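Local coordinates for protein 401aa long hypothetical glucose-1-phosphate thymidylyltransferase (Sulfolobus tokodaii, PDB 2GGO) that transfers a nucleotidyl group to a sugar 1-phosphate, and probably acts as a bifunctional enzyme in the synthesis of UDP-N-acetylglucosamine and UDP-N-acetylgalactosamine, at residues S10-R13 with L14-I17; S30-L33 with I34-Q37; V321-G324 with A325-I329. All coordinates share one frame; numbering follows the deposited sequence.

Interaction 1 of 3, residues S10-R13 with L14-I17; sequences SGER and LEPI
The glycine-rich nucleotide-binding loop of the nucleotidyltransferase domain folds here into a short 3-10 turn in which Gly11 meets Leu14 and Glu12 meets Glu15. Ser10, Gly11, Glu12 and Arg13 belong to the probable ribonucleoside triphosphate site. The loop enters the turn through an ST turn, Ser10 OG accepting from Glu12 N at 3.2 Å. Two backbone bonds then follow at the three-residue spacing of a 3-10 helix. Leu14 N donates to Gly11 O over 2.9 Å, while Glu15 N donates to Glu12 O at 3.2 Å. Gly11 has a positive phi of 102°, which a residue without a side chain accepts easily. With CG beside its own backbone N (chi1 -65°), Glu15 lays its chain along the Glu12 backbone, bringing Glu15 CG to 3.3 Å from Glu12 O. The two glutamates run side by side in the same direction, and Glu15 OE2 touches Glu12 CG at 3.6 Å. Their carboxylates are turned about 32° apart and probably repel mildly; a long, weak ion pair from Lys344 to Glu12 may offset some of this. A water donates to Arg13 O and Glu15 O, each at 3.0 Å, bridging the end of the turn. The whole turn belongs to the loop between strands 2-6 and 27-28. Its buried apolar residue, Leu14, packs on Val26 and Ile209, whereas Arg13 touches Lys344, from the loop between strands 340-343 and 346-349.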
loop_
_atom_site.group_PDB
_atom_site.type_symbol
_atom_site.label_atom_id
_atom_site.label_comp_id
_atom_site.label_asym_id
_atom_site.label_seq_id
_atom_site.Cartn_x
_atom_site.Cartn_y
_atom_site.Cartn_z
ATOM N N SER A 10 2.718 11.300 5.762
ATOM C CA SER A 10 2.902 11.469 4.303
ATOM C C SER A 10 3.152 10.134 3.545
ATOM O O SER A 10 4.303 9.707 3.322
ATOM C CB SER A 10 3.900 12.583 3.932
ATOM O OG SER A 10 3.480 13.227 2.729
ATOM N N GLY A 11 2.068 9.483 3.129
ATOM C CA GLY A 11 0.747 10.056 3.158
ATOM C C GLY A 11 0.490 10.455 1.719
ATOM O O GLY A 11 -0.231 9.766 0.994
ATOM N N GLU A 12 1.150 11.532 1.309
ATOM C CA GLU A 12 0.804 12.288 0.119
ATOM C C GLU A 12 0.742 11.522 -1.184
ATOM O O GLU A 12 -0.187 11.694 -1.966
ATOM C CB GLU A 12 1.768 13.422 -0.061
ATOM C CG GLU A 12 1.348 14.627 0.649
ATOM C CD GLU A 12 2.102 15.807 0.142
ATOM O OE1 GLU A 12 1.718 16.367 -0.922
ATOM O OE2 GLU A 12 3.102 16.149 0.808
ATOM N N ARG A 13 1.738 10.703 -1.437
ATOM C CA ARG A 13 1.757 9.948 -2.660
ATOM C C ARG A 13 0.612 8.976 -2.757
ATOM O O ARG A 13 0.263 8.552 -3.853
ATOM C CB ARG A 13 3.077 9.209 -2.809
ATOM C CG ARG A 13 4.201 10.089 -3.392
ATOM C CD ARG A 13 5.553 9.380 -3.213
ATOM N NE ARG A 13 5.823 9.118 -1.784
ATOM C CZ ARG A 13 5.949 7.914 -1.214
ATOM N NH1 ARG A 13 5.861 6.804 -1.937
ATOM N NH2 ARG A 13 6.195 7.830 0.091
ATOM N N LEU A 14 0.006 8.634 -1.626
ATOM C CA LEU A 14 -1.085 7.624 -1.643
ATOM C C LEU A 14 -2.492 8.258 -1.519
ATOM O O LEU A 14 -3.477 7.595 -1.351
ATOM C CB LEU A 14 -0.845 6.576 -0.573
ATOM C CG LEU A 14 -0.886 5.106 -0.989
ATOM C CD1 LEU A 14 -0.205 4.855 -2.314
ATOM C CD2 LEU A 14 -0.295 4.152 0.106
ATOM N N GLU A 15 -2.567 9.573 -1.562
ATOM C CA GLU A 15 -3.873 10.220 -1.692
ATOM C C GLU A 15 -4.657 9.725 -2.921
ATOM O O GLU A 15 -4.085 9.359 -3.929
ATOM C CB GLU A 15 -3.675 11.698 -1.765
ATOM C CG GLU A 15 -3.094 12.150 -0.437
ATOM C CD GLU A 15 -2.811 13.626 -0.413
ATOM O OE1 GLU A 15 -3.168 14.309 -1.381
ATOM O OE2 GLU A 15 -2.239 14.102 0.589
ATOM N N PRO A 16 -5.987 9.712 -2.843
ATOM C CA PRO A 16 -6.837 10.078 -1.766
ATOM C C PRO A 16 -7.047 9.004 -0.720
ATOM O O PRO A 16 -7.776 9.239 0.213
ATOM C CB PRO A 16 -8.175 10.374 -2.489
ATOM C CG PRO A 16 -8.172 9.469 -3.631
ATOM C CD PRO A 16 -6.750 9.272 -4.027
ATOM N N ILE A 17 -6.470 7.815 -0.875
ATOM C CA ILE A 17 -6.693 6.773 0.122
ATOM C C ILE A 17 -6.254 7.260 1.509
ATOM O O ILE A 17 -6.891 6.905 2.511
ATOM C CB ILE A 17 -5.968 5.464 -0.216
ATOM C CG1 ILE A 17 -6.587 4.748 -1.422
ATOM C CG2 ILE A 17 -5.955 4.523 1.051
ATOM C CD1 ILE A 17 -7.043 5.675 -2.601
HETATM O O HOH W 1 -1.668 10.401 -5.309
#

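Interaction 2 of 3, residues S30-L33 with I34-Q37; sequences SKPL and IEYQ
Leu33 O receives Gln37 N at 3.2 Å in a fairly straight bond (158°), the regular i to i+4 bond of the first turn of helix 33-43. One step earlier, Glu35 N makes only a weak bond to Pro32 O. The Lys31 ammonium group forms its salt bridge with Glu39, further along the helix; to Tyr36 it is an off-centre cation, Lys31 NZ lying 4.8 Å from the ring centroid. Closer in is a CH-pi contact, with Lys31 CE 3.7 Å from the Tyr36 ring centroid and over one face. Chi1 of 67° places Lys31 CG between its backbone N and carbonyl carbon, and the extended chain beyond it slants across the phenol.

This is the step from strand 31-32 into helix 33-43 in the GT-A-like domain. Proline suits the position just before the helix, where no N-H is needed. Tyr36 is long enough to bond Ile28 O through its OH while its ring meets Phe101 edge-to-face. Gln37 NE2 bonds the carbonyl oxygens of Leu100 and of Tyr97, which probably binds N-acetylglucosamine 1-phosphate. Outermost, the bent Glu35 chain rests on the proline ring, Pro32 CG to Glu35 CB being 3.8 Å, and crosses Lys31 nearly at a right angle.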
loop_
_atom_site.group_PDB
_atom_site.type_symbol
_atom_site.label_atom_id
_atom_site.label_comp_id
_atom_site.label_asym_id
_atom_site.label_seq_id
_atom_site.Cartn_x
_atom_site.Cartn_y
_atom_site.Cartn_z
ATOM N N SER A 30 -8.233 -8.688 3.221
ATOM C CA SER A 30 -8.977 -8.233 4.368
ATOM C C SER A 30 -8.216 -7.513 5.483
ATOM O O SER A 30 -8.850 -7.080 6.443
ATOM C CB SER A 30 -9.696 -9.421 4.974
ATOM O OG SER A 30 -8.792 -10.194 5.745
ATOM N N LYS A 31 -6.891 -7.373 5.425
ATOM C CA LYS A 31 -6.221 -6.769 6.588
ATOM C C LYS A 31 -5.224 -5.709 6.227
ATOM O O LYS A 31 -4.676 -5.734 5.124
ATOM C CB LYS A 31 -5.681 -7.828 7.592
ATOM C CG LYS A 31 -4.556 -8.705 7.116
ATOM C CD LYS A 31 -4.466 -10.026 7.890
ATOM C CE LYS A 31 -3.220 -10.803 7.405
ATOM N NZ LYS A 31 -2.873 -12.056 8.141
ATOM N N PRO A 32 -5.030 -4.740 7.132
ATOM C CA PRO A 32 -4.135 -3.641 6.795
ATOM C C PRO A 32 -2.671 -4.105 6.613
ATOM O O PRO A 32 -2.240 -5.113 7.189
ATOM C CB PRO A 32 -4.317 -2.687 7.967
ATOM C CG PRO A 32 -4.669 -3.557 9.086
ATOM C CD PRO A 32 -5.592 -4.585 8.486
ATOM N N LEU A 33 -1.935 -3.381 5.785
ATOM C CA LEU A 33 -0.527 -3.592 5.607
ATOM C C LEU A 33 0.215 -3.831 6.945
ATOM O O LEU A 33 0.992 -4.783 7.057
ATOM C CB LEU A 33 0.083 -2.383 4.894
ATOM C CG LEU A 33 1.599 -2.438 4.645
ATOM C CD1 LEU A 33 1.998 -3.527 3.749
ATOM C CD2 LEU A 33 2.013 -1.135 4.041
ATOM N N ILE A 34 0.006 -2.966 7.939
ATOM C CA ILE A 34 0.826 -2.993 9.132
ATOM C C ILE A 34 0.613 -4.287 9.924
ATOM O O ILE A 34 1.472 -4.752 10.667
ATOM C CB ILE A 34 0.598 -1.754 10.015
ATOM C CG1 ILE A 34 1.761 -1.683 11.009
ATOM C CG2 ILE A 34 -0.844 -1.826 10.673
ATOM C CD1 ILE A 34 1.798 -0.527 11.893
ATOM N N GLU A 35 -0.541 -4.888 9.725
ATOM C CA GLU A 35 -0.874 -6.145 10.348
ATOM C C GLU A 35 -0.083 -7.332 9.810
ATOM O O GLU A 35 0.176 -8.297 10.551
ATOM C CB GLU A 35 -2.353 -6.324 10.139
ATOM C CG GLU A 35 -2.957 -7.576 10.637
ATOM C CD GLU A 35 -4.261 -7.283 11.409
ATOM O OE1 GLU A 35 -4.400 -6.104 11.875
ATOM O OE2 GLU A 35 -5.120 -8.228 11.548
ATOM N N TYR A 36 0.217 -7.306 8.509
ATOM C CA TYR A 36 1.203 -8.197 7.889
ATOM C C TYR A 36 2.633 -7.946 8.429
ATOM O O TYR A 36 3.330 -8.873 8.738
ATOM C CB TYR A 36 1.243 -8.042 6.352
ATOM C CG TYR A 36 0.006 -8.503 5.633
ATOM C CD1 TYR A 36 -1.013 -7.607 5.312
ATOM C CD2 TYR A 36 -0.150 -9.832 5.274
ATOM C CE1 TYR A 36 -2.164 -8.039 4.640
ATOM C CE2 TYR A 36 -1.266 -10.265 4.586
ATOM C CZ TYR A 36 -2.279 -9.374 4.279
ATOM O OH TYR A 36 -3.411 -9.824 3.627
ATOM N N GLN A 37 3.078 -6.710 8.532
ATOM C CA GLN A 37 4.407 -6.484 9.055
ATOM C C GLN A 37 4.531 -7.054 10.453
ATOM O O GLN A 37 5.420 -7.836 10.731
ATOM C CB GLN A 37 4.729 -5.010 9.025
ATOM C CG GLN A 37 4.532 -4.475 7.647
ATOM C CD GLN A 37 4.915 -3.037 7.552
ATOM O OE1 GLN A 37 4.632 -2.240 8.466
ATOM N NE2 GLN A 37 5.597 -2.681 6.470
#

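Interaction 3 of 3, residues V321-G324 with A325-I329; sequences VNFG and AGTLI
A type II beta turn from Gly324 to Thr327, with the preceding Phe323 packed against Thr327 and Ile329, makes a corner of the parallel beta-helix formed by the hexapeptide-repeat domain. Thr327 N donates to Gly324 O at 2.9 Å, closing the turn. Gly326 occupies the third position, where the positive phi of 85° suits glycine. The Thr327 hydroxyl bonds to the same carbonyl, but the modelled 2.5 Å between Thr327 OG1 and Gly324 O is doubtfully short. It also bonds Thr365 OG1 of strand 364-365. Chi1 of -53° sets OG1 beside the backbone N and sends the methyl the other way, against phenylalanine: Thr327 CG2 sits over one face of the Phe323 ring, 3.6 Å from its centroid. Ile329 comes to the edge of the same ring, CD1 lying 4.1 Å from Phe323 CE2. Threonine thus serves both the polar turn and the apolar interior. An alanine in place of Phe323 would leave the Thr327 methyl and Ile329 CD1 without the ring and would probably open a gap inside the corner. The turn joins strand 322-323 to strand 328-329, which pair in parallel with strands 364-365 and 370-371; Phe323 also packs on Ile306 of strand 305-308.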
loop_
_atom_site.group_PDB
_atom_site.type_symbol
_atom_site.label_atom_id
_atom_site.label_comp_id
_atom_site.label_asym_id
_atom_site.label_seq_id
_atom_site.Cartn_x
_atom_site.Cartn_y
_atom_site.Cartn_z
ATOM N N VAL A 321 -17.821 4.422 0.368
ATOM C CA VAL A 321 -18.141 5.144 -0.850
ATOM C C VAL A 321 -19.476 4.641 -1.308
ATOM O O VAL A 321 -19.808 3.479 -1.037
ATOM C CB VAL A 321 -17.045 4.982 -1.934
ATOM C CG1 VAL A 321 -17.406 5.846 -3.313
ATOM C CG2 VAL A 321 -15.718 5.594 -1.388
ATOM N N ASN A 322 -20.304 5.512 -1.884
ATOM C CA ASN A 322 -21.547 5.031 -2.518
ATOM C C ASN A 322 -21.567 5.478 -3.930
ATOM O O ASN A 322 -21.431 6.603 -4.118
ATOM C CB ASN A 322 -22.846 5.567 -1.831
ATOM C CG ASN A 322 -22.931 5.156 -0.329
ATOM O OD1 ASN A 322 -23.168 4.004 0.014
ATOM N ND2 ASN A 322 -22.643 6.111 0.560
ATOM N N PHE A 323 -21.836 4.577 -4.879
ATOM C CA PHE A 323 -22.026 4.998 -6.250
ATOM C C PHE A 323 -23.427 5.257 -6.520
ATOM O O PHE A 323 -24.239 4.344 -6.419
ATOM C CB PHE A 323 -21.459 3.991 -7.328
ATOM C CG PHE A 323 -20.009 4.279 -7.615
ATOM C CD1 PHE A 323 -19.332 5.141 -6.764
ATOM C CD2 PHE A 323 -19.335 3.759 -8.697
ATOM C CE1 PHE A 323 -17.967 5.477 -7.022
ATOM C CE2 PHE A 323 -18.010 4.052 -8.943
ATOM C CZ PHE A 323 -17.328 4.891 -8.073
ATOM N N GLY A 324 -23.745 6.459 -6.959
ATOM C CA GLY A 324 -25.075 6.525 -7.632
ATOM C C GLY A 324 -25.243 5.689 -8.887
ATOM O O GLY A 324 -24.280 5.515 -9.707
ATOM N N ALA A 325 -26.475 5.235 -9.102
ATOM C CA ALA A 325 -26.917 4.533 -10.340
ATOM C C ALA A 325 -26.319 5.182 -11.481
ATOM O O ALA A 325 -26.258 6.461 -11.573
ATOM C CB ALA A 325 -28.449 4.423 -10.499
ATOM N N GLY A 326 -25.660 4.372 -12.245
ATOM C CA GLY A 326 -25.073 4.831 -13.511
ATOM C C GLY A 326 -23.725 5.470 -13.451
ATOM O O GLY A 326 -23.363 5.969 -14.448
ATOM N N THR A 327 -22.969 5.459 -12.309
ATOM C CA THR A 327 -21.615 6.096 -12.390
ATOM C C THR A 327 -20.755 5.113 -13.147
ATOM O O THR A 327 -20.819 3.941 -12.758
ATOM C CB THR A 327 -21.198 6.136 -10.997
ATOM O OG1 THR A 327 -22.207 6.775 -10.205
ATOM C CG2 THR A 327 -19.724 6.555 -10.741
ATOM N N LEU A 328 -19.759 5.506 -13.938
ATOM C CA LEU A 328 -19.044 4.631 -14.840
ATOM C C LEU A 328 -17.683 5.252 -14.711
ATOM O O LEU A 328 -17.555 6.430 -14.613
ATOM C CB LEU A 328 -19.382 4.760 -16.323
ATOM C CG LEU A 328 -20.862 4.674 -16.567
ATOM C CD1 LEU A 328 -21.274 4.778 -17.857
ATOM C CD2 LEU A 328 -20.893 3.093 -16.341
ATOM N N ILE A 329 -16.695 4.423 -14.496
ATOM C CA ILE A 329 -15.308 4.793 -14.587
ATOM C C ILE A 329 -14.715 4.371 -15.903
ATOM O O ILE A 329 -14.878 3.245 -16.363
ATOM C CB ILE A 329 -14.477 4.156 -13.406
ATOM C CG1 ILE A 329 -15.139 4.533 -12.072
ATOM C CG2 ILE A 329 -12.968 4.649 -13.550
ATOM C CD1 ILE A 329 -14.422 4.057 -10.877
#

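Overall arrangement
Interactions 1 and 2 both belong to the nucleotidyltransferase domain, their centres about 17 Å apart and their nearest atoms about 7 Å; interaction 3 lies in the hexapeptide beta-helix, centres about 23 Å from the first and 28 Å from the second. Interaction 1 is a surface contact, built mostly of backbone bonds, with two glutamates alongside, in a loop that probably binds the nucleotide. The other two are partly buried and use an aromatic ring as a platform: Tyr36 under a charged lysine chain where a helix begins, Phe323 under a methyl where strands turn a corner. No two of the contacts touch, though Lys344 brings the beta-helix domain to interaction 1.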